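Local structure of CRISPR-associated protein,CRISPR-associated endonuclease Cas9 (Corynebacterium diphtheriae, 6JOO) at residues M866-I871 against I882-G887; R846-D851 against L861-M866; L261-A266 against H347-S352. The protein is an RNA-guided endonuclease of bacterial adaptive immunity, pairing a guide RNA with invading DNA and cleaving its two strands with separate RuvC-like and HNH nuclease domains. One frame throughout, in Å; residues are numbered along the deposited sequence.

Interaction 1. Residues M866-I871 against I882-G887; sequences MSKEGI and IIDRPG. With nucleotides of chain C.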
loop_
_atom_site.group_PDB
_atom_site.type_symbol
_atom_site.label_atom_id
_atom_site.label_comp_id
_atom_site.label_asym_id
_atom_site.label_seq_id
_atom_site.Cartn_x
_atom_site.Cartn_y
_atom_site.Cartn_z
HETATM N N MSE A 866 19.314 16.791 11.034
HETATM C CA MSE A 866 20.059 16.908 9.781
HETATM C C MSE A 866 19.531 16.012 8.665
HETATM O O MSE A 866 18.934 14.967 8.917
HETATM C CB MSE A 866 21.537 16.613 10.019
HETATM C CG MSE A 866 22.164 17.559 11.009
HETATM SE SE MSE A 866 23.940 17.033 11.547
HETATM C CE MSE A 866 23.976 17.959 13.265
ATOM N N SER A 867 19.762 16.442 7.429
ATOM C CA SER A 867 19.320 15.735 6.241
ATOM C C SER A 867 20.518 15.447 5.346
ATOM O O SER A 867 21.541 16.131 5.403
ATOM C CB SER A 867 18.269 16.551 5.479
ATOM O OG SER A 867 17.710 15.800 4.417
ATOM N N LYS A 868 20.376 14.417 4.511
ATOM C CA LYS A 868 21.481 14.001 3.653
ATOM C C LYS A 868 21.707 14.973 2.503
ATOM O O LYS A 868 22.833 15.088 2.007
ATOM C CB LYS A 868 21.217 12.601 3.101
ATOM C CG LYS A 868 20.813 11.581 4.146
ATOM C CD LYS A 868 20.494 10.244 3.502
ATOM C CE LYS A 868 19.449 10.392 2.411
ATOM N NZ LYS A 868 19.146 9.092 1.754
ATOM N N GLU A 869 20.655 15.669 2.060
ATOM C CA GLU A 869 20.764 16.553 0.904
ATOM C C GLU A 869 21.700 17.730 1.149
ATOM O O GLU A 869 22.203 18.317 0.186
ATOM C CB GLU A 869 19.377 17.066 0.505
ATOM C CG GLU A 869 18.512 16.056 -0.249
ATOM C CD GLU A 869 17.858 15.023 0.656
ATOM O OE1 GLU A 869 18.278 14.889 1.823
ATOM O OE2 GLU A 869 16.917 14.342 0.196
ATOM N N GLY A 870 21.942 18.089 2.407
ATOM C CA GLY A 870 22.858 19.172 2.707
ATOM C C GLY A 870 24.327 18.819 2.595
ATOM O O GLY A 870 25.169 19.721 2.650
ATOM N N ILE A 871 24.650 17.538 2.433
ATOM C CA ILE A 871 26.040 17.107 2.307
ATOM C C ILE A 871 26.537 17.499 0.918
ATOM O O ILE A 871 26.053 16.981 -0.093
ATOM C CB ILE A 871 26.183 15.601 2.547
ATOM C CG1 ILE A 871 25.781 15.242 3.980
ATOM C CG2 ILE A 871 27.606 15.151 2.259
ATOM C CD1 ILE A 871 25.920 13.767 4.302
ATOM N N ILE A 882 27.894 9.269 9.030
ATOM C CA ILE A 882 27.051 9.450 10.205
ATOM C C ILE A 882 25.622 9.826 9.819
ATOM O O ILE A 882 24.664 9.391 10.470
ATOM C CB ILE A 882 27.688 10.495 11.141
ATOM C CG1 ILE A 882 28.966 9.941 11.763
ATOM C CG2 ILE A 882 26.718 10.934 12.232
ATOM C CD1 ILE A 882 28.765 8.647 12.531
ATOM N N ILE A 883 25.447 10.612 8.760
ATOM C CA ILE A 883 24.142 11.143 8.388
ATOM C C ILE A 883 23.462 10.290 7.322
ATOM O O ILE A 883 22.240 10.137 7.336
ATOM C CB ILE A 883 24.285 12.606 7.919
ATOM C CG1 ILE A 883 25.087 13.412 8.952
ATOM C CG2 ILE A 883 22.911 13.234 7.681
ATOM C CD1 ILE A 883 25.199 14.891 8.624
ATOM N N ASP A 884 24.228 9.705 6.392
ATOM C CA ASP A 884 23.624 8.964 5.270
ATOM C C ASP A 884 23.593 7.482 5.571
ATOM O O ASP A 884 22.506 6.890 5.739
ATOM C CB ASP A 884 24.385 9.258 3.970
ATOM C CG ASP A 884 23.700 8.671 2.729
ATOM O OD1 ASP A 884 22.645 8.003 2.846
ATOM O OD2 ASP A 884 24.224 8.883 1.618
ATOM N N ARG A 885 24.752 6.835 5.636
ATOM C CA ARG A 885 24.794 5.390 5.796
ATOM C C ARG A 885 26.158 4.995 6.339
ATOM O O ARG A 885 27.178 5.483 5.837
ATOM C CB ARG A 885 24.502 4.695 4.461
ATOM C CG ARG A 885 24.627 3.184 4.474
ATOM C CD ARG A 885 24.333 2.620 3.098
ATOM N NE ARG A 885 24.369 1.164 3.106
ATOM C CZ ARG A 885 23.336 0.397 3.431
ATOM N NH1 ARG A 885 22.181 0.949 3.774
ATOM N NH2 ARG A 885 23.457 -0.923 3.416
ATOM N N PRO A 886 26.229 4.136 7.370
ATOM C CA PRO A 886 25.082 3.533 8.056
ATOM C C PRO A 886 24.630 4.300 9.295
ATOM O O PRO A 886 23.640 3.917 9.916
ATOM C CB PRO A 886 25.620 2.164 8.457
ATOM C CG PRO A 886 27.051 2.443 8.780
ATOM C CD PRO A 886 27.499 3.543 7.832
ATOM N N GLY A 887 25.351 5.356 9.649
ATOM C CA GLY A 887 25.045 6.134 10.833
ATOM C C GLY A 887 25.880 5.703 12.022
ATOM O O GLY A 887 26.682 4.766 11.969
ATOM O "O5'" DG C 1 20.099 4.264 3.589
ATOM C "C5'" DG C 1 18.824 4.848 3.825
ATOM C "C4'" DG C 1 17.791 3.776 4.108
ATOM O "O4'" DG C 1 17.517 3.047 2.891
ATOM C "C3'" DG C 1 18.225 2.737 5.125
ATOM O "O3'" DG C 1 17.809 3.132 6.413
ATOM C "C2'" DG C 1 17.490 1.482 4.667
ATOM C "C1'" DG C 1 17.465 1.658 3.151
ATOM N N9 DG C 1 18.579 1.021 2.450
ATOM C C8 DG C 1 19.657 1.652 1.876
ATOM N N7 DG C 1 20.493 0.833 1.299
ATOM C C5 DG C 1 19.930 -0.423 1.495
ATOM C C6 DG C 1 20.388 -1.701 1.089
ATOM O O6 DG C 1 21.415 -1.984 0.456
ATOM N N1 DG C 1 19.519 -2.711 1.492
ATOM C C2 DG C 1 18.355 -2.512 2.197
ATOM N N2 DG C 1 17.649 -3.611 2.497
ATOM N N3 DG C 1 17.914 -1.319 2.583
ATOM C C4 DG C 1 18.749 -0.324 2.198
ATOM P P DG C 2 18.615 2.632 7.706
ATOM O OP1 DG C 2 18.075 3.388 8.858
ATOM O OP2 DG C 2 20.059 2.718 7.383
ATOM O "O5'" DG C 2 18.205 1.090 7.847
ATOM C "C5'" DG C 2 16.920 0.740 8.340
ATOM C "C4'" DG C 2 16.648 -0.742 8.149
ATOM O "O4'" DG C 2 16.864 -1.090 6.764
ATOM C "C3'" DG C 2 17.548 -1.675 8.945
ATOM O "O3'" DG C 2 16.987 -1.914 10.235
ATOM C "C2'" DG C 2 17.535 -2.937 8.091
ATOM C "C1'" DG C 2 17.452 -2.374 6.672
ATOM N N9 DG C 2 18.744 -2.248 5.993
ATOM C C8 DG C 2 19.497 -1.106 5.845
ATOM N N7 DG C 2 20.604 -1.294 5.178
ATOM C C5 DG C 2 20.582 -2.644 4.858
ATOM C C6 DG C 2 21.517 -3.426 4.138
ATOM O O6 DG C 2 22.585 -3.068 3.625
ATOM N N1 DG C 2 21.110 -4.753 4.041
ATOM C C2 DG C 2 19.949 -5.257 4.569
ATOM N N2 DG C 2 19.726 -6.563 4.372
ATOM N N3 DG C 2 19.063 -4.537 5.244
ATOM C C4 DG C 2 19.443 -3.245 5.350
#
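Ile883 carries the packed half of this contact, which lies in the C-terminal domain. Its CD1 meets the selenium of the selenomethionine Met866 at 3.8 Å, the two side chains crossing at about a right angle. Ile871 comes in beside it, CD1 4.1 Å from Ile883 CB, and the two isoleucines slide past each other in opposite directions. The chi1 of Ile883, -50°, turns CG2 away from its backbone N and lays this branch against the carbonyl O of Ser867. Met866 also touches Leu842 of helix 833-842 and Phe557.

The other side is looser. Lys868, bent at chi3, leads its CD and CE across Asp884, but NZ stops 3.8 Å from Asp884 OD1, a long salt bridge on an exposed lysine. Arg885, extended from CG to NE, carries its guanidinium beyond 866-871 and offers its NH1 to N7 of guanine DG2 of chain C at 3.1 Å, while N7 of DG1 of chain C lies over one guanidinium face; the approach of NH2 to O6 of DG2 is too short to be trusted. Apolar packing thus joins the loop to helix 877-884, while Arg885 meets the major-groove edge of a guanine, probably contributing to DNA recognition.

Interaction 2. Residues R846-D851 against L861-M866; sequences RRWRVD and LRPLQM. With nucleotides of chain C.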
loop_
_atom_site.group_PDB
_atom_site.type_symbol
_atom_site.label_atom_id
_atom_site.label_comp_id
_atom_site.label_asym_id
_atom_site.label_seq_id
_atom_site.Cartn_x
_atom_site.Cartn_y
_atom_site.Cartn_z
ATOM N N ARG A 846 23.712 16.572 20.397
ATOM C CA ARG A 846 23.143 15.896 21.551
ATOM C C ARG A 846 21.740 15.360 21.309
ATOM O O ARG A 846 21.232 14.614 22.151
ATOM C CB ARG A 846 23.136 16.831 22.771
ATOM C CG ARG A 846 22.435 18.156 22.555
ATOM C CD ARG A 846 22.739 19.127 23.691
ATOM N NE ARG A 846 22.281 18.634 24.988
ATOM C CZ ARG A 846 21.095 18.917 25.518
ATOM N NH1 ARG A 846 20.763 18.428 26.705
ATOM N NH2 ARG A 846 20.240 19.691 24.862
ATOM N N ARG A 847 21.110 15.693 20.185
ATOM C CA ARG A 847 19.788 15.180 19.845
ATOM C C ARG A 847 19.917 14.182 18.701
ATOM O O ARG A 847 20.319 14.551 17.592
ATOM C CB ARG A 847 18.833 16.317 19.472
ATOM C CG ARG A 847 18.538 17.276 20.613
ATOM C CD ARG A 847 17.137 17.860 20.503
ATOM N NE ARG A 847 16.969 19.025 21.369
ATOM C CZ ARG A 847 16.507 18.979 22.614
ATOM N NH1 ARG A 847 16.398 20.097 23.318
ATOM N NH2 ARG A 847 16.154 17.823 23.156
ATOM N N TRP A 848 19.562 12.924 18.971
ATOM C CA TRP A 848 19.695 11.843 18.006
ATOM C C TRP A 848 18.353 11.154 17.806
ATOM O O TRP A 848 17.440 11.273 18.627
ATOM C CB TRP A 848 20.747 10.820 18.452
ATOM C CG TRP A 848 22.127 11.391 18.551
ATOM C CD1 TRP A 848 22.635 12.133 19.577
ATOM C CD2 TRP A 848 23.173 11.274 17.582
ATOM N NE1 TRP A 848 23.934 12.485 19.307
ATOM C CE2 TRP A 848 24.290 11.969 18.088
ATOM C CE3 TRP A 848 23.278 10.645 16.336
ATOM C CZ2 TRP A 848 25.495 12.054 17.394
ATOM C CZ3 TRP A 848 24.475 10.733 15.646
ATOM C CH2 TRP A 848 25.568 11.432 16.178
ATOM N N ARG A 849 18.252 10.421 16.697
ATOM C CA ARG A 849 17.043 9.709 16.306
ATOM C C ARG A 849 17.348 8.229 16.118
ATOM O O ARG A 849 18.391 7.863 15.568
ATOM C CB ARG A 849 16.458 10.286 15.012
ATOM C CG ARG A 849 15.204 9.579 14.527
ATOM C CD ARG A 849 14.848 9.999 13.114
ATOM N NE ARG A 849 15.989 9.878 12.210
ATOM C CZ ARG A 849 16.529 10.893 11.545
ATOM N NH1 ARG A 849 17.567 10.685 10.746
ATOM N NH2 ARG A 849 16.023 12.114 11.669
ATOM N N VAL A 850 16.428 7.382 16.569
ATOM C CA VAL A 850 16.578 5.936 16.471
ATOM C C VAL A 850 16.054 5.499 15.108
ATOM O O VAL A 850 14.846 5.526 14.860
ATOM C CB VAL A 850 15.840 5.220 17.607
ATOM C CG1 VAL A 850 15.918 3.706 17.431
ATOM C CG2 VAL A 850 16.409 5.643 18.953
ATOM N N ASP A 851 16.962 5.093 14.221
ATOM C CA ASP A 851 16.585 4.654 12.885
ATOM C C ASP A 851 16.542 3.141 12.731
ATOM O O ASP A 851 15.950 2.654 11.762
ATOM C CB ASP A 851 17.545 5.239 11.840
ATOM C CG ASP A 851 17.257 6.698 11.536
ATOM O OD1 ASP A 851 16.086 7.112 11.672
ATOM O OD2 ASP A 851 18.196 7.432 11.163
ATOM N N LEU A 861 21.816 5.045 15.139
ATOM C CA LEU A 861 21.407 6.412 15.419
ATOM C C LEU A 861 21.956 7.358 14.364
ATOM O O LEU A 861 23.047 7.157 13.828
ATOM C CB LEU A 861 21.881 6.863 16.801
ATOM C CG LEU A 861 21.577 5.923 17.964
ATOM C CD1 LEU A 861 22.065 6.528 19.271
ATOM C CD2 LEU A 861 20.089 5.612 18.030
ATOM N N ARG A 862 21.192 8.406 14.085
ATOM C CA ARG A 862 21.554 9.462 13.170
ATOM C C ARG A 862 21.212 10.809 13.816
ATOM O O ARG A 862 20.341 10.869 14.680
ATOM C CB ARG A 862 20.816 9.333 11.828
ATOM C CG ARG A 862 21.308 8.189 10.964
ATOM C CD ARG A 862 20.790 8.318 9.539
ATOM N NE ARG A 862 21.220 7.210 8.690
ATOM C CZ ARG A 862 20.511 6.104 8.492
ATOM N NH1 ARG A 862 19.334 5.957 9.083
ATOM N NH2 ARG A 862 20.976 5.144 7.701
ATOM N N PRO A 863 21.909 11.866 13.423
ATOM C CA PRO A 863 21.568 13.193 13.970
ATOM C C PRO A 863 20.127 13.559 13.646
ATOM O O PRO A 863 19.673 13.425 12.507
ATOM C CB PRO A 863 22.569 14.122 13.273
ATOM C CG PRO A 863 23.714 13.238 12.910
ATOM C CD PRO A 863 23.100 11.914 12.563
ATOM N N LEU A 864 19.401 14.020 14.670
ATOM C CA LEU A 864 17.965 14.251 14.514
ATOM C C LEU A 864 17.677 15.404 13.559
ATOM O O LEU A 864 16.756 15.317 12.736
ATOM C CB LEU A 864 17.322 14.517 15.878
ATOM C CG LEU A 864 15.882 15.048 15.919
ATOM C CD1 LEU A 864 14.914 14.088 15.235
ATOM C CD2 LEU A 864 15.440 15.327 17.352
ATOM N N GLN A 865 18.449 16.486 13.646
ATOM C CA GLN A 865 18.132 17.736 12.968
ATOM C C GLN A 865 18.822 17.880 11.615
ATOM O O GLN A 865 18.900 18.996 11.089
ATOM C CB GLN A 865 18.494 18.923 13.868
ATOM C CG GLN A 865 17.769 18.948 15.209
ATOM C CD GLN A 865 18.377 19.940 16.188
ATOM O OE1 GLN A 865 19.523 20.364 16.032
ATOM N NE2 GLN A 865 17.609 20.312 17.207
HETATM N N MSE A 866 19.314 16.791 11.034
HETATM C CA MSE A 866 20.059 16.908 9.781
HETATM C C MSE A 866 19.531 16.012 8.665
HETATM O O MSE A 866 18.934 14.967 8.917
HETATM C CB MSE A 866 21.537 16.613 10.019
HETATM C CG MSE A 866 22.164 17.559 11.009
HETATM SE SE MSE A 866 23.940 17.033 11.547
HETATM C CE MSE A 866 23.976 17.959 13.265
ATOM P P DG C 2 18.615 2.632 7.706
ATOM O OP1 DG C 2 18.075 3.388 8.858
ATOM O OP2 DG C 2 20.059 2.718 7.383
ATOM O "O5'" DG C 2 18.205 1.090 7.847
ATOM C "C5'" DG C 2 16.920 0.740 8.340
ATOM C "C4'" DG C 2 16.648 -0.742 8.149
ATOM O "O4'" DG C 2 16.864 -1.090 6.764
ATOM C "C3'" DG C 2 17.548 -1.675 8.945
ATOM O "O3'" DG C 2 16.987 -1.914 10.235
ATOM C "C2'" DG C 2 17.535 -2.937 8.091
ATOM C "C1'" DG C 2 17.452 -2.374 6.672
ATOM N N9 DG C 2 18.744 -2.248 5.993
ATOM C C8 DG C 2 19.497 -1.106 5.845
ATOM N N7 DG C 2 20.604 -1.294 5.178
ATOM C C5 DG C 2 20.582 -2.644 4.858
ATOM C C6 DG C 2 21.517 -3.426 4.138
ATOM O O6 DG C 2 22.585 -3.068 3.625
ATOM N N1 DG C 2 21.110 -4.753 4.041
ATOM C C2 DG C 2 19.949 -5.257 4.569
ATOM N N2 DG C 2 19.726 -6.563 4.372
ATOM N N3 DG C 2 19.063 -4.537 5.244
ATOM C C4 DG C 2 19.443 -3.245 5.350
#
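Arg862 and Asp851 cross at about a right angle, their guanidinium and carboxylate planes 43° apart, and Arg862 NH1 bonds Asp851 OD2 at 2.8 Å. The bond lies close to the guanidinium plane yet reaches OD2 from above the carboxylate plane. Extended from CG to NE, Arg862 also grips the phosphate of DG2 of chain C with two nitrogens: NH1 to OP1 at 2.9 Å and NH2 to OP2 at 2.6 Å, both nearly straight. Arg849 completes a salt-bridge network. Its bend at chi3 (51°) brings NE forward along its own strand to Asp851 OD1 at 2.8 Å, met on the syn side. One carboxylate is thereby held between two arginines, and probably steadies the guanidinium that clamps the DNA backbone.

Away from this charged face, the indole of Trp848 lies obliquely to Pro863, with CZ3 3.6 Å from Pro863 CD, and its NE1 is bonded to the carbonyl of Ile845. Val850 and Leu861 run side by side in the same direction, CG2 to CD2 3.8 Å. The strands are joined in antiparallel fashion by reciprocal backbone bonds between Arg849 and Arg862, and by Leu864 N to Arg847 O at 3.1 Å, a bond made from within the type I turn Pro863-Met866.

These residues belong to the beta hairpin of strands 847-855 and 858-863, at one edge of a five-stranded antiparallel sheet in the C-terminal domain. Strand 822-824 flanks 847-855 on its other edge, and helix 877-884 packs Ile882 against both Trp848 and Pro863.

Interaction 3. Residues L261-A266 against H347-S352; sequences LKASDA and HDTNRS. With nucleotides of chain B.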
loop_
_atom_site.group_PDB
_atom_site.type_symbol
_atom_site.label_atom_id
_atom_site.label_comp_id
_atom_site.label_asym_id
_atom_site.label_seq_id
_atom_site.Cartn_x
_atom_site.Cartn_y
_atom_site.Cartn_z
ATOM N N LEU A 261 -23.491 7.697 -13.869
ATOM C CA LEU A 261 -22.674 6.876 -14.750
ATOM C C LEU A 261 -22.787 7.381 -16.183
ATOM O O LEU A 261 -23.894 7.591 -16.687
ATOM C CB LEU A 261 -23.113 5.412 -14.659
ATOM C CG LEU A 261 -22.658 4.401 -15.716
ATOM C CD1 LEU A 261 -21.143 4.275 -15.760
ATOM C CD2 LEU A 261 -23.304 3.037 -15.485
ATOM N N LYS A 262 -21.641 7.584 -16.830
ATOM C CA LYS A 262 -21.643 7.918 -18.245
ATOM C C LYS A 262 -22.238 6.769 -19.054
ATOM O O LYS A 262 -22.326 5.629 -18.591
ATOM C CB LYS A 262 -20.228 8.237 -18.732
ATOM C CG LYS A 262 -19.729 9.623 -18.345
ATOM C CD LYS A 262 -18.472 9.989 -19.120
ATOM C CE LYS A 262 -17.979 11.382 -18.757
ATOM N NZ LYS A 262 -16.792 11.774 -19.570
ATOM N N ALA A 263 -22.656 7.088 -20.279
ATOM C CA ALA A 263 -23.359 6.136 -21.143
ATOM C C ALA A 263 -24.651 5.647 -20.493
ATOM O O ALA A 263 -25.030 4.480 -20.618
ATOM C CB ALA A 263 -22.466 4.954 -21.527
ATOM N N SER A 264 -25.332 6.545 -19.789
ATOM C CA SER A 264 -26.673 6.293 -19.293
ATOM C C SER A 264 -27.640 7.247 -19.978
ATOM O O SER A 264 -27.259 8.346 -20.395
ATOM C CB SER A 264 -26.757 6.465 -17.773
ATOM O OG SER A 264 -26.521 7.810 -17.397
ATOM N N ASP A 265 -28.899 6.816 -20.101
ATOM C CA ASP A 265 -29.902 7.684 -20.708
ATOM C C ASP A 265 -30.008 9.006 -19.961
ATOM O O ASP A 265 -30.316 10.036 -20.568
ATOM C CB ASP A 265 -31.261 6.978 -20.759
ATOM C CG ASP A 265 -32.272 7.715 -21.629
ATOM O OD1 ASP A 265 -32.692 8.829 -21.256
ATOM O OD2 ASP A 265 -32.636 7.183 -22.699
ATOM N N ALA A 266 -29.730 9.005 -18.656
ATOM C CA ALA A 266 -29.715 10.256 -17.905
ATOM C C ALA A 266 -28.631 11.192 -18.424
ATOM O O ALA A 266 -28.923 12.286 -18.921
ATOM C CB ALA A 266 -29.520 9.970 -16.415
ATOM N N HIS A 347 -26.793 11.016 -28.066
ATOM C CA HIS A 347 -27.077 9.866 -27.205
ATOM C C HIS A 347 -26.199 8.716 -27.692
ATOM O O HIS A 347 -26.621 7.842 -28.451
ATOM C CB HIS A 347 -28.560 9.511 -27.240
ATOM C CG HIS A 347 -29.009 8.656 -26.093
ATOM N ND1 HIS A 347 -28.262 7.604 -25.606
ATOM C CD2 HIS A 347 -30.129 8.703 -25.334
ATOM C CE1 HIS A 347 -28.906 7.040 -24.600
ATOM N NE2 HIS A 347 -30.042 7.687 -24.414
ATOM N N ASP A 348 -24.945 8.726 -27.231
ATOM C CA ASP A 348 -23.916 7.877 -27.829
ATOM C C ASP A 348 -24.182 6.395 -27.589
ATOM O O ASP A 348 -23.945 5.566 -28.477
ATOM C CB ASP A 348 -22.540 8.268 -27.287
ATOM C CG ASP A 348 -21.893 9.389 -28.084
ATOM O OD1 ASP A 348 -21.535 9.160 -29.261
ATOM O OD2 ASP A 348 -21.750 10.504 -27.535
ATOM N N THR A 349 -24.660 6.037 -26.395
ATOM C CA THR A 349 -24.868 4.626 -26.076
ATOM C C THR A 349 -25.928 4.001 -26.977
ATOM O O THR A 349 -25.754 2.882 -27.470
ATOM C CB THR A 349 -25.249 4.463 -24.603
ATOM O OG1 THR A 349 -26.194 3.392 -24.465
ATOM C CG2 THR A 349 -25.856 5.736 -24.067
ATOM N N ASN A 350 -27.038 4.711 -27.202
ATOM C CA ASN A 350 -28.094 4.164 -28.048
ATOM C C ASN A 350 -27.621 3.995 -29.488
ATOM O O ASN A 350 -27.962 3.006 -30.148
ATOM C CB ASN A 350 -29.339 5.050 -27.986
ATOM C CG ASN A 350 -30.129 4.857 -26.704
ATOM O OD1 ASN A 350 -29.862 3.940 -25.930
ATOM N ND2 ASN A 350 -31.117 5.717 -26.481
ATOM N N ARG A 351 -26.832 4.948 -29.993
ATOM C CA ARG A 351 -26.254 4.796 -31.325
ATOM C C ARG A 351 -25.306 3.605 -31.373
ATOM O O ARG A 351 -25.333 2.811 -32.319
ATOM C CB ARG A 351 -25.518 6.071 -31.740
ATOM C CG ARG A 351 -26.323 7.348 -31.612
ATOM C CD ARG A 351 -25.466 8.566 -31.924
ATOM N NE ARG A 351 -25.336 8.822 -33.357
ATOM C CZ ARG A 351 -24.269 8.504 -34.083
ATOM N NH1 ARG A 351 -23.228 7.914 -33.511
ATOM N NH2 ARG A 351 -24.241 8.778 -35.381
ATOM N N SER A 352 -24.459 3.463 -30.351
ATOM C CA SER A 352 -23.490 2.373 -30.345
ATOM C C SER A 352 -24.181 1.018 -30.256
ATOM O O SER A 352 -23.692 0.027 -30.812
ATOM C CB SER A 352 -22.507 2.553 -29.188
ATOM O OG SER A 352 -21.964 3.863 -29.176
ATOM P P U B 6 -18.628 14.797 -21.323
ATOM O OP1 U B 6 -19.172 13.429 -21.513
ATOM O OP2 U B 6 -17.444 15.012 -20.454
ATOM O "O5'" U B 6 -18.276 15.371 -22.762
ATOM C "C5'" U B 6 -17.056 15.032 -23.394
ATOM C "C4'" U B 6 -16.496 16.199 -24.162
ATOM O "O4'" U B 6 -16.611 17.411 -23.372
ATOM C "C3'" U B 6 -15.017 16.111 -24.496
ATOM O "O3'" U B 6 -14.768 15.318 -25.642
ATOM C "C2'" U B 6 -14.624 17.572 -24.668
ATOM O "O2'" U B 6 -15.008 18.049 -25.948
ATOM C "C1'" U B 6 -15.503 18.251 -23.614
ATOM N N1 U B 6 -14.792 18.463 -22.333
ATOM C C2 U B 6 -13.790 19.414 -22.278
ATOM O O2 U B 6 -13.448 20.090 -23.234
ATOM N N3 U B 6 -13.192 19.547 -21.049
ATOM C C4 U B 6 -13.492 18.846 -19.898
ATOM O O4 U B 6 -12.861 19.081 -18.866
ATOM C C5 U B 6 -14.542 17.886 -20.039
ATOM C C6 U B 6 -15.142 17.735 -21.222
#
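Asp265 takes the hydrogen bond of His347 almost broadside. The NE2–H of the imidazole points to OD2 at 3.2 Å with an angle of 162° at the hydrogen and lies in the ring plane, but it reaches the oxygen 73° out of the carboxylate plane. The two flat groups stand nearly upright to each other, and the side chains cross at about a right angle. Asp265 presents the oxygen by setting CG opposite its backbone N (chi1 -168°); His347 uses the same first-torsion position to carry its ring out from the start of its helix. Over one face of that ring sits Asn350 ND2, above the centre, with no hydrogen bond to the neighbouring NE2.

The rest of the contact is light. Thr349 meets the loop before Asp265, its CB 4.2 Å from Ala263 CB and its CG2 3.8 Å from the carbonyl O of the same alanine. Ala263 has left-handed backbone angles, which turn the chain from Lys262 into the helix that follows. Ser264 secures this turn: its hydroxyl donates to Leu261 O at 2.7 Å, nearly in line with the carbonyl, and also caps the backbone N of Phe267. The extended side chain of Lys262 reaches the phosphate of the RNA nucleotide U6 of chain B, where its two bonds are weak. Within 347-352, Asp348 makes a salt bridge to Arg271 of helix 265-277.

Asp265 and His347 thus tie together the N-terminal ends of two helices, 265-277 and 348-355, each preceded by an N-cap residue, Ser264 and His347. The negative charge of Asp265 probably suits the positive end of its helix. This is helix-end packing within the alpha-helical lobe, beside the bound RNA.

In the fold
From the N terminus, interaction 3 comes first, closing an 80-residue excursion of the alpha-helical lobe, part of which is not modelled. Much later in this engineered fusion, interaction 2 closes the short hairpin of the C-terminal domain. Interaction 1 follows directly, sharing Met866 with it, and closes the next ten residues, which include most of helix 877-884. The three are in series: none crosses or encloses another. Interactions 1 and 2 touch where backbone oxygens of Ile882 and Ile883 pack on Pro863 and Arg862, joining hairpin and helix into one DNA-facing unit. Interaction 3 lies about 58 Å from interaction 1, centre to centre, on the opposite side of the chain's centre.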